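4-alpha-glucanotransferase (Corynebacterium glutamicum, PDB 5B68) is an amylomaltase, also called disproportionating enzyme, whose TIM-barrel domain follows an N-terminal beta-sandwich domain. Local coordinates at residues 535-540 with 546-551; 209-214 with 694-699; 574-579 with 660-665. All blocks are in the same frame, centred on the assembly; numbering follows the deposited sequence.

Interaction 1 (535-540 with 546-551)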
ATOM      1  N   GLU A 535      14.027 -11.952 -12.713  1.00 26.91           N
ATOM      2  CA  GLU A 535      14.826 -10.973 -13.415  1.00 26.25           C
ATOM      3  C   GLU A 535      15.552 -11.556 -14.615  1.00 32.95           C
ATOM      4  O   GLU A 535      16.216 -12.602 -14.478  1.00 32.64           O
ATOM      5  CB  GLU A 535      15.899 -10.392 -12.493  1.00 29.19           C
ATOM      6  CG  GLU A 535      15.412  -9.459 -11.368  1.00 30.94           C
ATOM      7  CD  GLU A 535      14.498  -8.333 -11.854  1.00 31.26           C
ATOM      8  OE1 GLU A 535      13.429  -8.093 -11.212  1.00 35.64           O
ATOM      9  OE2 GLU A 535      14.885  -7.714 -12.854  1.00 32.65           O
ATOM     10  N   HIS A 536      15.471 -10.861 -15.755  1.00 30.42           N
ATOM     11  CA  HIS A 536      16.054 -11.294 -17.000  1.00 30.47           C
ATOM     12  C   HIS A 536      17.015 -10.233 -17.324  1.00 29.57           C
ATOM     13  O   HIS A 536      16.832  -9.076 -16.912  1.00 33.97           O
ATOM     14  CB  HIS A 536      14.959 -11.432 -18.122  1.00 32.69           C
ATOM     15  CG  HIS A 536      14.031 -12.573 -17.928  1.00 31.16           C
ATOM     16  ND1 HIS A 536      14.181 -13.764 -18.598  1.00 35.17           N
ATOM     17  CD2 HIS A 536      12.901 -12.693 -17.196  1.00 36.23           C
ATOM     18  CE1 HIS A 536      13.211 -14.592 -18.241  1.00 38.52           C
ATOM     19  NE2 HIS A 536      12.413 -13.965 -17.391  1.00 40.10           N
ATOM     20  N   SER A 537      18.084 -10.603 -18.022  1.00 28.74           N
ATOM     21  CA  SER A 537      19.086  -9.668 -18.428  1.00 34.31           C
ATOM     22  C   SER A 537      18.470  -8.728 -19.492  1.00 43.76           C
ATOM     23  O   SER A 537      17.835  -9.204 -20.412  1.00 39.12           O
ATOM     24  CB  SER A 537      20.246 -10.452 -19.041  1.00 32.19           C
ATOM     25  OG  SER A 537      21.338  -9.655 -19.399  1.00 34.15           O
ATOM     26  N   PRO A 538      18.651  -7.417 -19.360  1.00 50.36           N
ATOM     27  CA  PRO A 538      18.316  -6.638 -20.537  1.00 54.93           C
ATOM     28  C   PRO A 538      19.204  -7.014 -21.725  1.00 62.81           C
ATOM     29  O   PRO A 538      18.713  -6.999 -22.846  1.00 66.49           O
ATOM     30  CB  PRO A 538      18.599  -5.215 -20.106  1.00 49.20           C
ATOM     31  CG  PRO A 538      19.713  -5.356 -19.122  1.00 52.22           C
ATOM     32  CD  PRO A 538      19.453  -6.643 -18.398  1.00 54.64           C
ATOM     33  N   SER A 539      20.467  -7.395 -21.473  1.00 67.86           N
ATOM     34  CA  SER A 539      21.477  -7.566 -22.528  1.00 62.69           C
ATOM     35  C   SER A 539      21.557  -8.949 -23.249  1.00 68.79           C
ATOM     36  O   SER A 539      21.435  -8.998 -24.469  1.00 77.21           O
ATOM     37  CB  SER A 539      22.855  -7.159 -22.000  1.00 65.60           C
ATOM     38  OG  SER A 539      23.364  -8.053 -21.038  1.00 63.99           O
ATOM     39  N   GLN A 540      21.800 -10.046 -22.523  1.00 63.30           N
ATOM     40  CA  GLN A 540      21.870 -11.401 -23.120  1.00 60.21           C
ATOM     41  C   GLN A 540      20.589 -12.141 -22.779  1.00 55.05           C
ATOM     42  O   GLN A 540      19.787 -11.641 -22.023  1.00 58.08           O
ATOM     43  CB  GLN A 540      23.123 -12.168 -22.647  1.00 60.79           C
ATOM     44  CG  GLN A 540      23.130 -12.640 -21.191  1.00 67.60           C
ATOM     45  CD  GLN A 540      24.545 -12.885 -20.600  1.00 70.62           C
ATOM     46  OE1 GLN A 540      24.694 -13.110 -19.376  1.00 51.19           O
ATOM     47  NE2 GLN A 540      25.581 -12.862 -21.463  1.00 71.96           N
ATOM     48  N   GLN A 546      24.747  -9.833 -12.103  1.00 23.16           N
ATOM     49  CA  GLN A 546      24.866  -9.035 -10.890  1.00 25.09           C
ATOM     50  C   GLN A 546      24.951  -7.565 -11.169  1.00 24.36           C
ATOM     51  O   GLN A 546      24.263  -6.725 -10.508  1.00 24.94           O
ATOM     52  CB  GLN A 546      26.068  -9.464 -10.065  1.00 24.07           C
ATOM     53  CG  GLN A 546      26.194  -8.765  -8.734  1.00 26.15           C
ATOM     54  CD  GLN A 546      27.289  -9.421  -7.940  1.00 25.83           C
ATOM     55  OE1 GLN A 546      28.471  -9.271  -8.261  1.00 22.29           O
ATOM     56  NE2 GLN A 546      26.901 -10.151  -6.914  1.00 22.91           N
ATOM     57  N   GLU A 547      25.847  -7.208 -12.097  1.00 22.28           N
ATOM     58  CA  GLU A 547      26.112  -5.828 -12.406  1.00 23.33           C
ATOM     59  C   GLU A 547      24.957  -5.127 -13.150  1.00 22.71           C
ATOM     60  O   GLU A 547      24.941  -3.926 -13.230  1.00 22.85           O
ATOM     61  CB  GLU A 547      27.393  -5.669 -13.200  1.00 24.40           C
ATOM     62  CG  GLU A 547      27.405  -6.318 -14.599  1.00 26.06           C
ATOM     63  CD  GLU A 547      27.836  -7.768 -14.603  1.00 28.50           C
ATOM     64  OE1 GLU A 547      28.227  -8.222 -15.712  1.00 28.16           O
ATOM     65  OE2 GLU A 547      27.709  -8.472 -13.560  1.00 26.34           O
ATOM     66  N   GLU A 548      23.990  -5.867 -13.600  1.00 23.76           N
ATOM     67  CA  GLU A 548      22.843  -5.265 -14.323  1.00 25.84           C
ATOM     68  C   GLU A 548      21.650  -4.964 -13.423  1.00 22.97           C
ATOM     69  O   GLU A 548      20.626  -4.554 -13.950  1.00 24.22           O
ATOM     70  CB  GLU A 548      22.361  -6.231 -15.425  1.00 26.18           C
ATOM     71  CG  GLU A 548      23.369  -6.395 -16.563  1.00 29.81           C
ATOM     72  CD  GLU A 548      23.078  -7.535 -17.519  1.00 30.58           C
ATOM     73  OE1 GLU A 548      22.298  -8.464 -17.247  1.00 30.50           O
ATOM     74  OE2 GLU A 548      23.725  -7.517 -18.587  1.00 44.38           O
ATOM     75  N   TYR A 549      21.746  -5.239 -12.120  1.00 23.92           N
ATOM     76  CA  TYR A 549      20.682  -4.934 -11.192  1.00 25.50           C
ATOM     77  C   TYR A 549      20.685  -3.399 -11.047  1.00 27.07           C
ATOM     78  O   TYR A 549      21.755  -2.739 -10.925  1.00 25.94           O
ATOM     79  CB  TYR A 549      20.793  -5.732  -9.854  1.00 23.88           C
ATOM     80  CG  TYR A 549      20.205  -7.108  -9.867  1.00 21.83           C
ATOM     81  CD1 TYR A 549      20.832  -8.151 -10.551  1.00 20.09           C
ATOM     82  CD2 TYR A 549      18.983  -7.366  -9.307  1.00 19.71           C
ATOM     83  CE1 TYR A 549      20.260  -9.375 -10.598  1.00 22.59           C
ATOM     84  CE2 TYR A 549      18.425  -8.605  -9.322  1.00 22.15           C
ATOM     85  CZ  TYR A 549      19.061  -9.614  -9.990  1.00 20.51           C
ATOM     86  OH  TYR A 549      18.477 -10.840 -10.071  1.00 25.06           O
ATOM     87  N   ARG A 550      19.472  -2.827 -11.154  1.00 27.40           N
ATOM     88  CA  ARG A 550      19.235  -1.388 -11.055  1.00 31.14           C
ATOM     89  C   ARG A 550      19.672  -0.896  -9.680  1.00 24.90           C
ATOM     90  O   ARG A 550      19.288  -1.482  -8.655  1.00 26.26           O
ATOM     91  CB  ARG A 550      17.724  -1.099 -11.108  1.00 32.15           C
ATOM     92  CG  ARG A 550      17.118  -0.738 -12.421  1.00 43.26           C
ATOM     93  CD  ARG A 550      15.680  -0.225 -12.153  1.00 45.31           C
ATOM     94  NE  ARG A 550      15.707   1.180 -11.698  1.00 50.58           N
ATOM     95  CZ  ARG A 550      14.682   1.838 -11.130  1.00 50.18           C
ATOM     96  NH1 ARG A 550      13.506   1.237 -10.889  1.00 53.82           N
ATOM     97  NH2 ARG A 550      14.835   3.109 -10.790  1.00 46.69           N
ATOM     98  N   PRO A 551      20.392   0.193  -9.622  1.00 24.61           N
ATOM     99  CA  PRO A 551      20.751   0.746  -8.355  1.00 24.43           C
ATOM    100  C   PRO A 551      19.571   1.336  -7.550  1.00 24.02           C
ATOM    101  O   PRO A 551      19.532   1.159  -6.338  1.00 21.31           O
ATOM    102  CB  PRO A 551      21.720   1.860  -8.700  1.00 25.73           C
ATOM    103  CG  PRO A 551      22.273   1.414 -10.004  1.00 27.18           C
ATOM    104  CD  PRO A 551      21.116   0.845 -10.716  1.00 25.92           C
TER
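E548 reaches across the loop to S537 and S539, and its carboxylate is held by a hydroxyl at each oxygen. At the base of the side chain, CB passes P538 CD at 4.2 Å. The first torsion sets CG beside the backbone N (chi1 -68°), and from there the chain runs out extended, carrying CD to within 3.8 Å of CD of P538. At the tip, E548 OE1 takes a hydrogen bond from S537 OG at 2.6 Å, and E548 OE2 takes one from S539 OG at 2.5 Å. Both hydroxyls arrive on the syn side, each about 25° out of the carboxylate plane, which would limit rotation of the carboxylate. OE1 also receives the backbone N of R545. S539 is poorly ordered, so its half of the grip is less certain; a sulfate ion, probably from the crystallisation liquor, lies about 3 Å from its side chain. S537 OG has a second role, accepting the backbone N of Q540 at 3.2 Å in an ST motif.

A second patch joins E535 to Y549. CB of E535 lies 3.6 Å from Y549 OH, while its CG meets Y549 CE2 at 3.7 Å, obliquely to the ring. The acid itself turns to other partners, R544 in a salt bridge and the backbone N of I531. All this takes place in the connection between strands 528-531 and 553-556, neighbours in the parallel TIM-barrel sheet; here the usual intervening helix is missing, and a folded loop with one 3-10 turn takes its place.

Interaction 2 (209-214 with 694-699)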
ATOM      1  N   ALA A 209      18.314  -6.401  13.766  1.00 18.08           N
ATOM      2  CA  ALA A 209      19.219  -5.275  13.705  1.00 19.13           C
ATOM      3  C   ALA A 209      20.620  -5.657  14.259  1.00 23.27           C
ATOM      4  O   ALA A 209      21.605  -5.050  13.890  1.00 22.28           O
ATOM      5  CB  ALA A 209      18.665  -4.135  14.531  1.00 18.44           C
ATOM      6  N   GLN A 210      20.695  -6.690  15.108  1.00 23.71           N
ATOM      7  CA  GLN A 210      21.986  -7.042  15.777  1.00 26.14           C
ATOM      8  C   GLN A 210      22.879  -7.672  14.732  1.00 25.72           C
ATOM      9  O   GLN A 210      24.089  -7.765  14.920  1.00 27.73           O
ATOM     10  CB  GLN A 210      21.737  -8.070  16.877  1.00 28.72           C
ATOM     11  CG  GLN A 210      20.900  -7.485  17.971  1.00 29.97           C
ATOM     12  CD  GLN A 210      20.368  -8.486  18.964  1.00 36.74           C
ATOM     13  OE1 GLN A 210      20.472  -9.709  18.795  1.00 46.31           O
ATOM     14  NE2 GLN A 210      19.662  -7.957  19.959  1.00 36.67           N
ATOM     15  N   ASP A 211      22.288  -8.189  13.659  1.00 23.51           N
ATOM     16  CA  ASP A 211      23.054  -8.766  12.582  1.00 25.47           C
ATOM     17  C   ASP A 211      23.175  -7.944  11.325  1.00 25.36           C
ATOM     18  O   ASP A 211      23.621  -8.499  10.317  1.00 25.37           O
ATOM     19  CB  ASP A 211      22.570 -10.187  12.301  1.00 28.49           C
ATOM     20  CG  ASP A 211      22.555 -10.999  13.550  1.00 29.94           C
ATOM     21  OD1 ASP A 211      23.648 -11.218  14.084  1.00 28.67           O
ATOM     22  OD2 ASP A 211      21.487 -11.351  14.057  1.00 32.53           O
ATOM     23  N   GLY A 212      22.858  -6.655  11.405  1.00 22.16           N
ATOM     24  CA  GLY A 212      23.118  -5.755  10.316  1.00 25.40           C
ATOM     25  C   GLY A 212      21.925  -5.157   9.580  1.00 23.74           C
ATOM     26  O   GLY A 212      22.114  -4.355   8.746  1.00 22.53           O
ATOM     27  N   ALA A 213      20.709  -5.644   9.829  1.00 20.97           N
ATOM     28  CA  ALA A 213      19.557  -5.143   9.127  1.00 19.24           C
ATOM     29  C   ALA A 213      19.325  -3.682   9.458  1.00 17.93           C
ATOM     30  O   ALA A 213      19.342  -3.326  10.636  1.00 19.60           O
ATOM     31  CB  ALA A 213      18.334  -5.972   9.519  1.00 20.03           C
ATOM     32  N   ASP A 214      19.037  -2.865   8.441  1.00 16.80           N
ATOM     33  CA  ASP A 214      18.702  -1.440   8.630  1.00 17.51           C
ATOM     34  C   ASP A 214      17.182  -1.140   8.506  1.00 18.68           C
ATOM     35  O   ASP A 214      16.765  -0.012   8.875  1.00 18.93           O
ATOM     36  CB  ASP A 214      19.503  -0.552   7.695  1.00 19.95           C
ATOM     37  CG  ASP A 214      20.843  -0.129   8.316  1.00 22.72           C
ATOM     38  OD1 ASP A 214      20.812   0.282   9.486  1.00 20.66           O
ATOM     39  OD2 ASP A 214      21.910  -0.307   7.657  1.00 21.53           O
ATOM     40  N   GLU A 694      21.783 -22.043  13.501  1.00 37.14           N
ATOM     41  CA  GLU A 694      22.921 -21.769  12.649  1.00 34.57           C
ATOM     42  C   GLU A 694      22.518 -21.241  11.259  1.00 31.73           C
ATOM     43  O   GLU A 694      23.246 -20.375  10.712  1.00 24.29           O
ATOM     44  CB  GLU A 694      23.818 -23.034  12.516  1.00 44.12           C
ATOM     45  CG  GLU A 694      25.175 -22.804  11.816  1.00 53.22           C
ATOM     46  CD  GLU A 694      25.993 -24.105  11.560  1.00 68.29           C
ATOM     47  OE1 GLU A 694      25.405 -25.166  11.157  1.00 59.89           O
ATOM     48  OE2 GLU A 694      27.248 -24.065  11.741  1.00 73.42           O
ATOM     49  N   LEU A 695      21.395 -21.737  10.698  1.00 30.27           N
ATOM     50  CA  LEU A 695      20.897 -21.261   9.373  1.00 28.14           C
ATOM     51  C   LEU A 695      20.671 -19.730   9.358  1.00 23.30           C
ATOM     52  O   LEU A 695      21.148 -19.050   8.462  1.00 23.83           O
ATOM     53  CB  LEU A 695      19.645 -22.022   8.891  1.00 28.30           C
ATOM     54  CG  LEU A 695      19.104 -21.574   7.512  1.00 29.75           C
ATOM     55  CD1 LEU A 695      20.232 -21.705   6.464  1.00 33.69           C
ATOM     56  CD2 LEU A 695      17.885 -22.370   7.045  1.00 32.31           C
ATOM     57  N   TYR A 696      20.044 -19.198  10.403  1.00 22.02           N
ATOM     58  CA  TYR A 696      19.870 -17.736  10.542  1.00 20.73           C
ATOM     59  C   TYR A 696      21.183 -16.964  10.370  1.00 22.88           C
ATOM     60  O   TYR A 696      21.259 -16.015   9.608  1.00 20.81           O
ATOM     61  CB  TYR A 696      19.232 -17.409  11.913  1.00 21.55           C
ATOM     62  CG  TYR A 696      19.182 -15.955  12.181  1.00 21.00           C
ATOM     63  CD1 TYR A 696      20.253 -15.328  12.735  1.00 22.17           C
ATOM     64  CD2 TYR A 696      18.108 -15.179  11.793  1.00 23.12           C
ATOM     65  CE1 TYR A 696      20.265 -13.988  12.971  1.00 21.57           C
ATOM     66  CE2 TYR A 696      18.119 -13.828  12.011  1.00 23.99           C
ATOM     67  CZ  TYR A 696      19.197 -13.229  12.576  1.00 24.76           C
ATOM     68  OH  TYR A 696      19.249 -11.878  12.800  1.00 23.89           O
ATOM     69  N   HIS A 697      22.222 -17.394  11.096  1.00 23.15           N
ATOM     70  CA  HIS A 697      23.511 -16.739  11.104  1.00 23.39           C
ATOM     71  C   HIS A 697      24.171 -16.921   9.760  1.00 21.74           C
ATOM     72  O   HIS A 697      24.824 -15.985   9.281  1.00 22.51           O
ATOM     73  CB  HIS A 697      24.412 -17.306  12.219  1.00 26.27           C
ATOM     74  CG  HIS A 697      23.960 -16.891  13.575  1.00 25.08           C
ATOM     75  ND1 HIS A 697      24.046 -15.589  13.990  1.00 29.30           N
ATOM     76  CD2 HIS A 697      23.272 -17.554  14.538  1.00 28.01           C
ATOM     77  CE1 HIS A 697      23.514 -15.475  15.195  1.00 29.13           C
ATOM     78  NE2 HIS A 697      23.042 -16.656  15.551  1.00 26.72           N
ATOM     79  N   ARG A 698      24.048 -18.102   9.158  1.00 20.14           N
ATOM     80  CA  ARG A 698      24.642 -18.278   7.789  1.00 22.97           C
ATOM     81  C   ARG A 698      24.025 -17.271   6.731  1.00 22.26           C
ATOM     82  O   ARG A 698      24.716 -16.612   5.896  1.00 21.04           O
ATOM     83  CB  ARG A 698      24.480 -19.710   7.344  1.00 22.94           C
ATOM     84  CG  ARG A 698      25.306 -20.700   8.171  1.00 27.26           C
ATOM     85  CD  ARG A 698      25.074 -22.148   7.771  1.00 26.24           C
ATOM     86  NE  ARG A 698      25.743 -22.430   6.536  1.00 29.01           N
ATOM     87  CZ  ARG A 698      25.982 -23.630   5.997  1.00 27.42           C
ATOM     88  NH1 ARG A 698      26.587 -23.680   4.812  1.00 26.33           N
ATOM     89  NH2 ARG A 698      25.690 -24.762   6.620  1.00 26.70           N
ATOM     90  N   VAL A 699      22.702 -17.153   6.765  1.00 19.05           N
ATOM     91  CA  VAL A 699      22.034 -16.302   5.785  1.00 20.23           C
ATOM     92  C   VAL A 699      22.310 -14.872   6.129  1.00 20.44           C
ATOM     93  O   VAL A 699      22.534 -14.078   5.198  1.00 20.50           O
ATOM     94  CB  VAL A 699      20.522 -16.623   5.692  1.00 21.51           C
ATOM     95  CG1 VAL A 699      19.761 -15.611   4.839  1.00 22.68           C
ATOM     96  CG2 VAL A 699      20.356 -18.091   5.252  1.00 19.86           C
TER
HETATM   97  O   HOH W   1      25.622 -13.378  12.527  1.00 49.31           O
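D211, in the type I turn from A209 to G212, between helix 198-209 and strand 215-218, has its CA 8.1 Å from that of H697 on helix 694-702. The turn closes with G212 N bonded to A209 O, and the positive phi of G212 then leads the chain on toward the strand. D211 directs its side chain at the helix, where it meets Y696, whose CG is anti to the backbone N (chi1 173°), a setting that carries the hydroxyl to D211 OD2. Y696 OH donates to this oxygen at 2.6 Å. The hydroxyl comes in on the anti side of OD2, 21° out of the carboxylate plane, and OD2 also sits at the ring edge, 3.1 Å from Y696 CE1. Carboxylate and ring are steeply inclined, at 67°.

H697 joins less directly. Y696 CD1 lies 3.9 Å above the centre of its imidazole, while a water in the plane of that ring is hydrogen-bonded to H697 ND1 at 3.1 Å and donates a weak bond of 3.3 Å to D211 OD1. The other imidazole nitrogen, NE2, is bonded to the carbonyl O of R691.

The same R691 forms a salt bridge through NE with D211 OD2. Two donors on one oxygen, one of them positively charged, would be expected to favour the ionised carboxylate, whereas OD1 is linked to H697 only through the weakly bound water.

Interaction 3 (574-579 with 660-665). With SO4 (sulfate ion), chain E.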
ATOM      1  N   ILE A 574       5.599 -25.214  -8.102  1.00 42.86           N
ATOM      2  CA  ILE A 574       4.860 -26.062  -9.007  1.00 39.67           C
ATOM      3  C   ILE A 574       4.063 -27.131  -8.253  1.00 46.42           C
ATOM      4  O   ILE A 574       2.873 -27.300  -8.542  1.00 43.88           O
ATOM      5  CB  ILE A 574       5.810 -26.638 -10.058  1.00 47.25           C
ATOM      6  CG1 ILE A 574       6.252 -25.500 -10.988  1.00 42.44           C
ATOM      7  CG2 ILE A 574       5.143 -27.755 -10.845  1.00 45.82           C
ATOM      8  CD1 ILE A 574       7.686 -25.628 -11.408  1.00 46.22           C
ATOM      9  N   ALA A 575       4.674 -27.838  -7.292  1.00 41.82           N
ATOM     10  CA  ALA A 575       3.937 -28.812  -6.489  1.00 43.12           C
ATOM     11  C   ALA A 575       2.696 -28.198  -5.834  1.00 41.68           C
ATOM     12  O   ALA A 575       1.655 -28.837  -5.781  1.00 44.29           O
ATOM     13  CB  ALA A 575       4.835 -29.448  -5.422  1.00 46.68           C
ATOM     14  N   LEU A 576       2.804 -26.952  -5.372  1.00 39.55           N
ATOM     15  CA  LEU A 576       1.708 -26.274  -4.678  1.00 40.47           C
ATOM     16  C   LEU A 576       0.596 -25.911  -5.674  1.00 39.15           C
ATOM     17  O   LEU A 576      -0.560 -26.177  -5.403  1.00 40.51           O
ATOM     18  CB  LEU A 576       2.194 -24.999  -3.941  1.00 40.12           C
ATOM     19  CG  LEU A 576       1.102 -24.318  -3.107  1.00 41.39           C
ATOM     20  CD1 LEU A 576       0.481 -25.284  -2.097  1.00 46.54           C
ATOM     21  CD2 LEU A 576       1.610 -23.057  -2.394  1.00 43.71           C
ATOM     22  N   ARG A 577       0.946 -25.348  -6.831  1.00 39.90           N
ATOM     23  CA  ARG A 577      -0.072 -25.003  -7.834  1.00 47.18           C
ATOM     24  C   ARG A 577      -0.792 -26.273  -8.356  1.00 48.62           C
ATOM     25  O   ARG A 577      -2.015 -26.270  -8.527  1.00 49.69           O
ATOM     26  CB  ARG A 577       0.515 -24.164  -8.977  1.00 51.36           C
ATOM     27  CG  ARG A 577       0.766 -22.680  -8.621  1.00 61.16           C
ATOM     28  CD  ARG A 577       0.897 -21.778  -9.861  1.00 66.81           C
ATOM     29  NE  ARG A 577       2.082 -22.130 -10.665  1.00 78.26           N
ATOM     30  CZ  ARG A 577       2.292 -21.809 -11.950  1.00 79.75           C
ATOM     31  NH1 ARG A 577       1.407 -21.092 -12.646  1.00 80.12           N
ATOM     32  NH2 ARG A 577       3.413 -22.216 -12.546  1.00 80.05           N
ATOM     33  N   GLU A 578      -0.042 -27.359  -8.531  1.00 43.10           N
ATOM     34  CA  GLU A 578      -0.609 -28.641  -8.961  1.00 44.65           C
ATOM     35  C   GLU A 578      -1.598 -29.252  -7.985  1.00 41.72           C
ATOM     36  O   GLU A 578      -2.669 -29.706  -8.389  1.00 39.44           O
ATOM     37  CB  GLU A 578       0.522 -29.649  -9.270  1.00 49.62           C
ATOM     38  CG  GLU A 578       0.064 -31.013  -9.788  1.00 56.03           C
ATOM     39  CD  GLU A 578      -0.985 -30.960 -10.920  1.00 59.28           C
ATOM     40  OE1 GLU A 578      -1.673 -31.988 -11.126  1.00 60.67           O
ATOM     41  OE2 GLU A 578      -1.121 -29.920 -11.618  1.00 54.61           O
ATOM     42  N   ARG A 579      -1.275 -29.246  -6.694  1.00 37.86           N
ATOM     43  CA  ARG A 579      -2.158 -29.852  -5.729  1.00 43.62           C
ATOM     44  C   ARG A 579      -3.389 -29.008  -5.471  1.00 44.90           C
ATOM     45  O   ARG A 579      -4.396 -29.541  -5.045  1.00 43.70           O
ATOM     46  CB  ARG A 579      -1.451 -30.263  -4.434  1.00 46.42           C
ATOM     47  CG  ARG A 579      -0.999 -29.171  -3.487  1.00 46.99           C
ATOM     48  CD  ARG A 579      -0.247 -29.861  -2.368  1.00 50.39           C
ATOM     49  NE  ARG A 579       0.397 -28.984  -1.398  1.00 48.91           N
ATOM     50  CZ  ARG A 579       1.713 -28.715  -1.335  1.00 53.85           C
ATOM     51  NH1 ARG A 579       2.615 -29.213  -2.199  1.00 43.16           N
ATOM     52  NH2 ARG A 579       2.140 -27.910  -0.367  1.00 62.67           N
ATOM     53  N   GLN A 660       3.206 -18.292   1.896  1.00 26.26           N
ATOM     54  CA  GLN A 660       2.263 -17.551   2.730  1.00 27.29           C
ATOM     55  C   GLN A 660       0.969 -17.297   1.927  1.00 25.60           C
ATOM     56  O   GLN A 660      -0.133 -17.300   2.510  1.00 26.48           O
ATOM     57  CB  GLN A 660       2.858 -16.193   3.122  1.00 24.03           C
ATOM     58  CG  GLN A 660       2.029 -15.415   4.170  1.00 23.51           C
ATOM     59  CD  GLN A 660       1.789 -16.137   5.464  1.00 22.37           C
ATOM     60  OE1 GLN A 660       0.679 -16.616   5.724  1.00 23.34           O
ATOM     61  NE2 GLN A 660       2.828 -16.210   6.345  1.00 22.48           N
ATOM     62  N   ASN A 661       1.155 -16.986   0.663  1.00 26.37           N
ATOM     63  CA  ASN A 661       0.043 -16.702  -0.263  1.00 31.90           C
ATOM     64  C   ASN A 661       0.306 -17.408  -1.577  1.00 33.66           C
ATOM     65  O   ASN A 661       1.448 -17.354  -2.086  1.00 32.08           O
ATOM     66  CB  ASN A 661      -0.025 -15.190  -0.531  1.00 30.10           C
ATOM     67  CG  ASN A 661      -1.227 -14.781  -1.437  1.00 29.14           C
ATOM     68  OD1 ASN A 661      -2.337 -15.247  -1.243  1.00 28.36           O
ATOM     69  ND2 ASN A 661      -0.984 -13.900  -2.391  1.00 29.99           N
ATOM     70  N   GLN A 662      -0.726 -18.051  -2.146  1.00 32.69           N
ATOM     71  CA  GLN A 662      -0.649 -18.545  -3.540  1.00 38.12           C
ATOM     72  C   GLN A 662      -1.572 -17.633  -4.358  1.00 38.11           C
ATOM     73  O   GLN A 662      -2.787 -17.740  -4.192  1.00 40.55           O
ATOM     74  CB  GLN A 662      -1.076 -20.025  -3.639  1.00 37.21           C
ATOM     75  CG  GLN A 662      -1.089 -20.529  -5.064  1.00 42.09           C
ATOM     76  CD  GLN A 662       0.260 -20.364  -5.732  1.00 44.30           C
ATOM     77  OE1 GLN A 662       0.423 -19.601  -6.689  1.00 47.20           O
ATOM     78  NE2 GLN A 662       1.258 -21.037  -5.179  1.00 49.25           N
ATOM     79  N   PRO A 663      -1.014 -16.684  -5.160  1.00 38.09           N
ATOM     80  CA  PRO A 663      -1.907 -15.742  -5.875  1.00 42.98           C
ATOM     81  C   PRO A 663      -2.942 -16.456  -6.739  1.00 48.08           C
ATOM     82  O   PRO A 663      -2.673 -17.582  -7.218  1.00 41.37           O
ATOM     83  CB  PRO A 663      -0.933 -14.885  -6.725  1.00 43.62           C
ATOM     84  CG  PRO A 663       0.290 -14.828  -5.858  1.00 41.64           C
ATOM     85  CD  PRO A 663       0.396 -16.210  -5.240  1.00 42.53           C
ATOM     86  N   GLY A 664      -4.138 -15.869  -6.823  1.00 52.39           N
ATOM     87  CA  GLY A 664      -5.229 -16.490  -7.561  1.00 53.76           C
ATOM     88  C   GLY A 664      -5.706 -17.847  -7.032  1.00 56.47           C
ATOM     89  O   GLY A 664      -6.229 -18.678  -7.805  1.00 62.33           O
ATOM     90  N   THR A 665      -5.490 -18.106  -5.743  1.00 42.20           N
ATOM     91  CA  THR A 665      -6.231 -19.131  -5.026  1.00 41.43           C
ATOM     92  C   THR A 665      -7.044 -18.401  -4.007  1.00 38.42           C
ATOM     93  O   THR A 665      -6.726 -17.263  -3.659  1.00 35.92           O
ATOM     94  CB  THR A 665      -5.350 -20.115  -4.247  1.00 44.73           C
ATOM     95  OG1 THR A 665      -4.499 -19.397  -3.351  1.00 43.59           O
ATOM     96  CG2 THR A 665      -4.505 -20.964  -5.193  1.00 45.14           C
TER
HETATM   97  S   SO4 E 804      -4.169 -12.673  -4.664  1.00 56.25           S
HETATM   98  O1  SO4 E 804      -3.506 -12.551  -3.336  1.00 56.66           O
HETATM   99  O2  SO4 E 804      -4.962 -11.441  -4.832  1.00 55.80           O
HETATM  100  O3  SO4 E 804      -3.134 -12.754  -5.721  1.00 62.54           O
HETATM  101  O4  SO4 E 804      -4.960 -13.906  -4.767  1.00 42.53           O
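The first residue of a type II beta turn, Q662, packs against helix 572-579 of the TIM-barrel domain, the Q662 amide meeting L576 with its nitrogen and R577 with its oxygen. The turn, which runs to T665, belongs to the loop that follows helix 650-654. No hydrogen bond crosses between the two segments; the amide of Q662 is received by aliphatic carbon. The side chain leaves with CG anti to the backbone N and then bends sharply at its second torsion (chi2 57°), which brings the amide to these two side chains. Its nitrogen, NE2, meets L576 CD2 at 3.5 Å, the two side chains arriving from opposite directions. Its oxygen, OE1, lies 3.7 Å from R577 CG, where the arginine passes at about a right angle. R577 meets the amide through CG and CD rather than its guanidinium, and it also packs on Y418 and on E590 of helix 587-607.

The backbone of the turn is tightly tied. Q662 O accepts both T665 N, at 3.1 Å, and the T665 hydroxyl, OG1, at 2.5 Å, the latter on a lone pair in the carbonyl plane. N672 supports this arrangement, bonding to Q662 N through OD1 and to T665 OG1 through ND2. G664 supplies the positive phi that a type II turn needs at its third position.

Away from the helix, the same loop holds a sulfate ion, probably from the crystallisation liquor. N661 ND2, which is also bonded to D561 OD1, donates to sulfate O1 at 3.0 Å. P663 CB approaches sulfate O3 to 3.2 Å, and the G664 backbone N donates to sulfate O4 at 3.0 Å.

From the N terminus, the chain passes through the beta-sandwich domain and enters the barrel before reaching 209-214, the first half of interaction 2. That contact closes only at 694-699, near the C terminus, so its loop takes in nearly the whole barrel domain and brings the last helix back to the turn before strand 215-218. Interactions 1 and 3 nest inside it, in series. Interaction 1 closes a short loop within the connection from strand 528-531 to 553-556; interaction 3 joins helix 572-579 to the segment after helix 650-654. None touches another: their centres lie 26 to 29 Å apart.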